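Local coordinates for sensor protein kinase HptS (Staphylococcus aureus, PDB 6LKI) that probably serves as the sensor histidine kinase of a two-component system, with this extracytoplasmic portion taking part in signal perception, at residues H40-T43 with A44-E48; I20-F23 with I24-N28. All blocks are in the same frame, centred on the assembly; numbering follows the deposited sequence.

Interaction 1 of 2, residues H40-T43 with A44-E48; sequences HDVT and ATKRE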
loop_
_atom_site.group_PDB
_atom_site.type_symbol
_atom_site.label_atom_id
_atom_site.label_comp_id
_atom_site.label_asym_id
_atom_site.label_seq_id
_atom_site.Cartn_x
_atom_site.Cartn_y
_atom_site.Cartn_z
ATOM N N HIS B 40 21.001 14.240 -9.422
ATOM C CA HIS B 40 21.236 14.381 -10.857
ATOM C C HIS B 40 20.451 13.341 -11.646
ATOM O O HIS B 40 19.866 13.656 -12.689
ATOM C CB HIS B 40 22.728 14.263 -11.172
ATOM C CG HIS B 40 23.552 15.396 -10.650
ATOM N ND1 HIS B 40 23.860 16.504 -11.409
ATOM C CD2 HIS B 40 24.140 15.589 -9.446
ATOM C CE1 HIS B 40 24.599 17.333 -10.694
ATOM N NE2 HIS B 40 24.783 16.802 -9.499
ATOM N N ASP B 41 20.430 12.095 -11.163
ATOM C CA ASP B 41 19.716 11.038 -11.871
ATOM C C ASP B 41 18.207 11.187 -11.727
ATOM O O ASP B 41 17.459 10.784 -12.625
ATOM C CB ASP B 41 20.170 9.670 -11.367
ATOM C CG ASP B 41 21.623 9.383 -11.690
ATOM O OD1 ASP B 41 22.284 10.260 -12.288
ATOM O OD2 ASP B 41 22.106 8.285 -11.347
ATOM N N VAL B 42 17.744 11.748 -10.609
ATOM C CA VAL B 42 16.321 12.041 -10.458
ATOM C C VAL B 42 15.887 13.074 -11.491
ATOM O O VAL B 42 14.852 12.925 -12.151
ATOM C CB VAL B 42 16.019 12.515 -9.026
ATOM C CG1 VAL B 42 14.589 13.027 -8.924
ATOM C CG2 VAL B 42 16.259 11.390 -8.034
ATOM N N THR B 43 16.678 14.140 -11.643
ATOM C CA THR B 43 16.383 15.148 -12.655
ATOM C C THR B 43 16.375 14.539 -14.051
ATOM O O THR B 43 15.500 14.848 -14.868
ATOM C CB THR B 43 17.399 16.289 -12.571
ATOM O OG1 THR B 43 17.308 16.920 -11.289
ATOM C CG2 THR B 43 17.139 17.321 -13.661
ATOM N N ALA B 44 17.340 13.662 -14.341
ATOM C CA ALA B 44 17.382 13.023 -15.652
ATOM C C ALA B 44 16.147 12.161 -15.884
ATOM O O ALA B 44 15.619 12.106 -17.001
ATOM C CB ALA B 44 18.655 12.188 -15.792
ATOM N N THR B 45 15.667 11.486 -14.836
ATOM C CA THR B 45 14.480 10.649 -14.979
ATOM C C THR B 45 13.225 11.495 -15.150
ATOM O O THR B 45 12.366 11.177 -15.982
ATOM C CB THR B 45 14.344 9.721 -13.772
ATOM O OG1 THR B 45 15.542 8.948 -13.626
ATOM C CG2 THR B 45 13.163 8.780 -13.953
ATOM N N LYS B 46 13.099 12.574 -14.372
ATOM C CA LYS B 46 11.961 13.474 -14.534
ATOM C C LYS B 46 11.933 14.083 -15.932
ATOM O O LYS B 46 10.862 14.235 -16.530
ATOM C CB LYS B 46 12.004 14.572 -13.473
ATOM C CG LYS B 46 11.645 14.110 -12.069
ATOM C CD LYS B 46 11.773 15.252 -11.068
ATOM C CE LYS B 46 11.360 14.815 -9.670
ATOM N NZ LYS B 46 11.547 15.906 -8.670
ATOM N N ARG B 47 13.104 14.438 -16.468
ATOM C CA ARG B 47 13.161 14.988 -17.820
ATOM C C ARG B 47 12.613 14.001 -18.842
ATOM O O ARG B 47 11.862 14.385 -19.747
ATOM C CB ARG B 47 14.599 15.376 -18.169
ATOM C CG ARG B 47 15.084 16.657 -17.505
ATOM C CD ARG B 47 16.581 16.835 -17.702
ATOM N NE ARG B 47 17.072 18.084 -17.125
ATOM C CZ ARG B 47 18.359 18.408 -17.038
ATOM N NH1 ARG B 47 19.285 17.574 -17.493
ATOM N NH2 ARG B 47 18.720 19.563 -16.496
ATOM N N GLU B 48 12.976 12.721 -18.715
ATOM C CA GLU B 48 12.499 11.721 -19.663
ATOM C C GLU B 48 11.002 11.481 -19.515
ATOM O O GLU B 48 10.288 11.343 -20.516
ATOM C CB GLU B 48 13.273 10.414 -19.479
ATOM C CG GLU B 48 14.754 10.531 -19.789
ATOM C CD GLU B 48 15.012 11.040 -21.193
ATOM O OE1 GLU B 48 14.501 10.423 -22.151
ATOM O OE2 GLU B 48 15.717 12.062 -21.338
#
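Ala-44 opens the second half of this helical run by donating its backbone N to His-40 O, the first of four successive i to i+4 backbone bonds, while its CB methyl lies over the carbonyl oxygens of His-40 and Asp-41. Thr-45 adds a side-chain bond to the ladder. Its OG1 stands beside its own backbone N (chi1 -56°), a rotamer that turns it back along the helix toward Asp-41 O, 2.8 Å away. Thr-45 N reaches the same Asp-41 O at 2.9 Å, and the two donors approach from opposite faces of the carbonyl plane, so a single acceptor is gripped twice. The Thr-45 side chain is buried, against Leu-34, Leu-36 and Phe-93, and this bond satisfies its hydroxyl proton without leaving the helix. Lys-46 follows with the straightest of the backbone bonds, to Val-42 O (N-H...O 168°). Its chain, extended beyond CG, runs alongside Val-42, pointing the same way, and Lys-46 CE meets Val-42 CG1 at 3.8 Å. Arg-47 N donates to Thr-43 O, and the arginine CG rests 3.2 Å from that Thr-43 O. Farther out, the Thr-43 methyl CG2 sits over one face of the guanidinium near its rim, 3.5 Å from Arg-47 NE; the threonine hydroxyl is turned instead to His-39 O. Asp-41 sends its carboxylate back to Asp-35 N, tying the helix to the preceding loop. These are the regular first turns of helix 39-55, a mostly solvent-facing stretch with Thr-45 buried, and the hydroxyls of Thr-43 and Thr-45 are both bonded to the carbonyl four residues back.

Interaction 2 of 2, residues I20-F23 with I24-N28; sequences IQTF and ITQHN
The backbone from Ile-20 to Gln-26 is regular alpha-helix: Ile-24 N, Thr-25 N and Gln-26 N donate to Ile-20 O, Gln-21 O and Thr-22 O, each at 3.0 Å. At His-27 the pattern slackens, and its N makes a weak bond to Phe-23 O and a second one to Ile-24 O, three residues back. The imidazole makes up for this, His-27 ND1 donating to the same Phe-23 O at 3.1 Å, with the oxygen 18° out of the ring plane. Phe-23 CG lies anti to its backbone N (chi1 169°), which swings the phenyl down the helix toward the imidazole. The two rings form an offset stack with planes at 26°, and Phe-23 CE1 comes within 3.4 Å of His-27 CE1; Phe-23 CE1 lies over the imidazole face and His-27 ND1 over the phenyl face, each toward the rim. Ile-24 CD1 touches the phenyl at Phe-23 CD2, 3.8 Å away. On another side of the helix, Thr-22 CG2 packs against the amide carbon CD of Gln-26, which runs alongside it. The imidazole is therefore held by a stack and, through ND1 and NE2, by bonds to Phe-23 O and Glu-48, a pattern consistent with a protonated imidazole, whose charge the nearby Glu-48 carboxylate would probably stabilise.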
loop_
_atom_site.group_PDB
_atom_site.type_symbol
_atom_site.label_atom_id
_atom_site.label_comp_id
_atom_site.label_asym_id
_atom_site.label_seq_id
_atom_site.Cartn_x
_atom_site.Cartn_y
_atom_site.Cartn_z
ATOM N N ILE B 20 4.140 4.542 -24.960
ATOM C CA ILE B 20 4.581 4.275 -23.593
ATOM C C ILE B 20 5.428 3.008 -23.550
ATOM O O ILE B 20 6.515 2.984 -22.961
ATOM C CB ILE B 20 3.373 4.174 -22.644
ATOM C CG1 ILE B 20 2.672 5.530 -22.527
ATOM C CG2 ILE B 20 3.813 3.671 -21.278
ATOM C CD1 ILE B 20 1.394 5.489 -21.713
ATOM N N GLN B 21 4.945 1.938 -24.186
ATOM C CA GLN B 21 5.671 0.672 -24.158
ATOM C C GLN B 21 7.027 0.791 -24.843
ATOM O O GLN B 21 8.023 0.232 -24.366
ATOM C CB GLN B 21 4.834 -0.428 -24.811
ATOM C CG GLN B 21 3.499 -0.688 -24.124
ATOM C CD GLN B 21 3.653 -1.305 -22.744
ATOM O OE1 GLN B 21 4.733 -1.761 -22.368
ATOM N NE2 GLN B 21 2.565 -1.326 -21.982
ATOM N N THR B 22 7.059 1.519 -25.948
ATOM C CA THR B 22 8.290 1.740 -26.659
ATOM C C THR B 22 9.251 2.529 -25.824
ATOM O O THR B 22 10.394 2.252 -25.809
ATOM C CB THR B 22 8.062 2.493 -27.968
ATOM O OG1 THR B 22 7.239 1.747 -28.821
ATOM C CG2 THR B 22 9.341 2.757 -28.668
ATOM N N PHE B 23 8.750 3.524 -25.135
ATOM C CA PHE B 23 9.541 4.295 -24.204
ATOM C C PHE B 23 10.204 3.393 -23.168
ATOM O O PHE B 23 11.353 3.491 -22.926
ATOM C CB PHE B 23 8.685 5.383 -23.556
ATOM C CG PHE B 23 9.330 6.064 -22.383
ATOM C CD1 PHE B 23 10.048 7.191 -22.552
ATOM C CD2 PHE B 23 9.188 5.572 -21.119
ATOM C CE1 PHE B 23 10.630 7.817 -21.488
ATOM C CE2 PHE B 23 9.755 6.181 -20.047
ATOM C CZ PHE B 23 10.495 7.301 -20.234
ATOM N N ILE B 24 9.440 2.495 -22.601
ATOM C CA ILE B 24 9.958 1.597 -21.611
ATOM C C ILE B 24 11.071 0.723 -22.171
ATOM O O ILE B 24 12.094 0.591 -21.587
ATOM C CB ILE B 24 8.856 0.757 -20.997
ATOM C CG1 ILE B 24 7.923 1.640 -20.228
ATOM C CG2 ILE B 24 9.439 -0.199 -20.017
ATOM C CD1 ILE B 24 8.617 2.390 -19.137
ATOM N N THR B 25 10.835 0.134 -23.313
ATOM C CA THR B 25 11.802 -0.723 -23.931
ATOM C C THR B 25 13.105 -0.006 -24.202
ATOM O O THR B 25 14.148 -0.490 -23.922
ATOM C CB THR B 25 11.214 -1.276 -25.214
ATOM O OG1 THR B 25 10.062 -2.031 -24.903
ATOM C CG2 THR B 25 12.154 -2.133 -25.852
ATOM N N GLN B 26 13.024 1.202 -24.699
ATOM C CA GLN B 26 14.216 1.952 -25.076
ATOM C C GLN B 26 14.923 2.591 -23.888
ATOM O O GLN B 26 16.055 3.061 -24.047
ATOM C CB GLN B 26 13.851 3.026 -26.104
ATOM C CG GLN B 26 13.352 2.453 -27.423
ATOM C CD GLN B 26 12.991 3.521 -28.436
ATOM O OE1 GLN B 26 12.681 4.657 -28.078
ATOM N NE2 GLN B 26 13.028 3.158 -29.713
ATOM N N HIS B 27 14.300 2.613 -22.710
ATOM C CA HIS B 27 14.887 3.223 -21.523
ATOM C C HIS B 27 15.292 2.201 -20.469
ATOM O O HIS B 27 15.708 2.591 -19.373
ATOM C CB HIS B 27 13.915 4.234 -20.912
ATOM C CG HIS B 27 13.975 5.586 -21.546
ATOM N ND1 HIS B 27 13.375 5.868 -22.754
ATOM C CD2 HIS B 27 14.566 6.736 -21.141
ATOM C CE1 HIS B 27 13.594 7.133 -23.067
ATOM N NE2 HIS B 27 14.313 7.682 -22.104
ATOM N N ASN B 28 15.119 0.945 -20.775
ATOM C CA ASN B 28 15.502 -0.125 -19.905
ATOM C C ASN B 28 16.947 -0.062 -19.416
ATOM O O ASN B 28 17.223 -0.058 -18.275
ATOM C CB ASN B 28 15.332 -1.400 -20.667
ATOM C CG ASN B 28 15.302 -2.570 -19.784
ATOM O OD1 ASN B 28 16.239 -3.354 -19.702
ATOM N ND2 ASN B 28 14.218 -2.703 -19.099
#

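Overall arrangement
Interaction 2 comes first along the chain, near the C-terminal end of the long helix 2-31, and interaction 1 follows at the start of the next helix, 39-55. Their centres lie about 15 Å apart, on the same side of the chain's centre, and a probable hydrogen bond joins them: Glu-48 OE1 of interaction 1 meets His-27 NE2 of interaction 2 at 2.7 Å. Phe-23 extends the junction by packing on Leu-49 and Leu-52. Ile-20 and Ile-24 rest on strands 84-92 and 97-106, so the long helix lies against both its successor and the first antiparallel sheet. Short-range order within each helix thus presents the side chains that join one helix to the other.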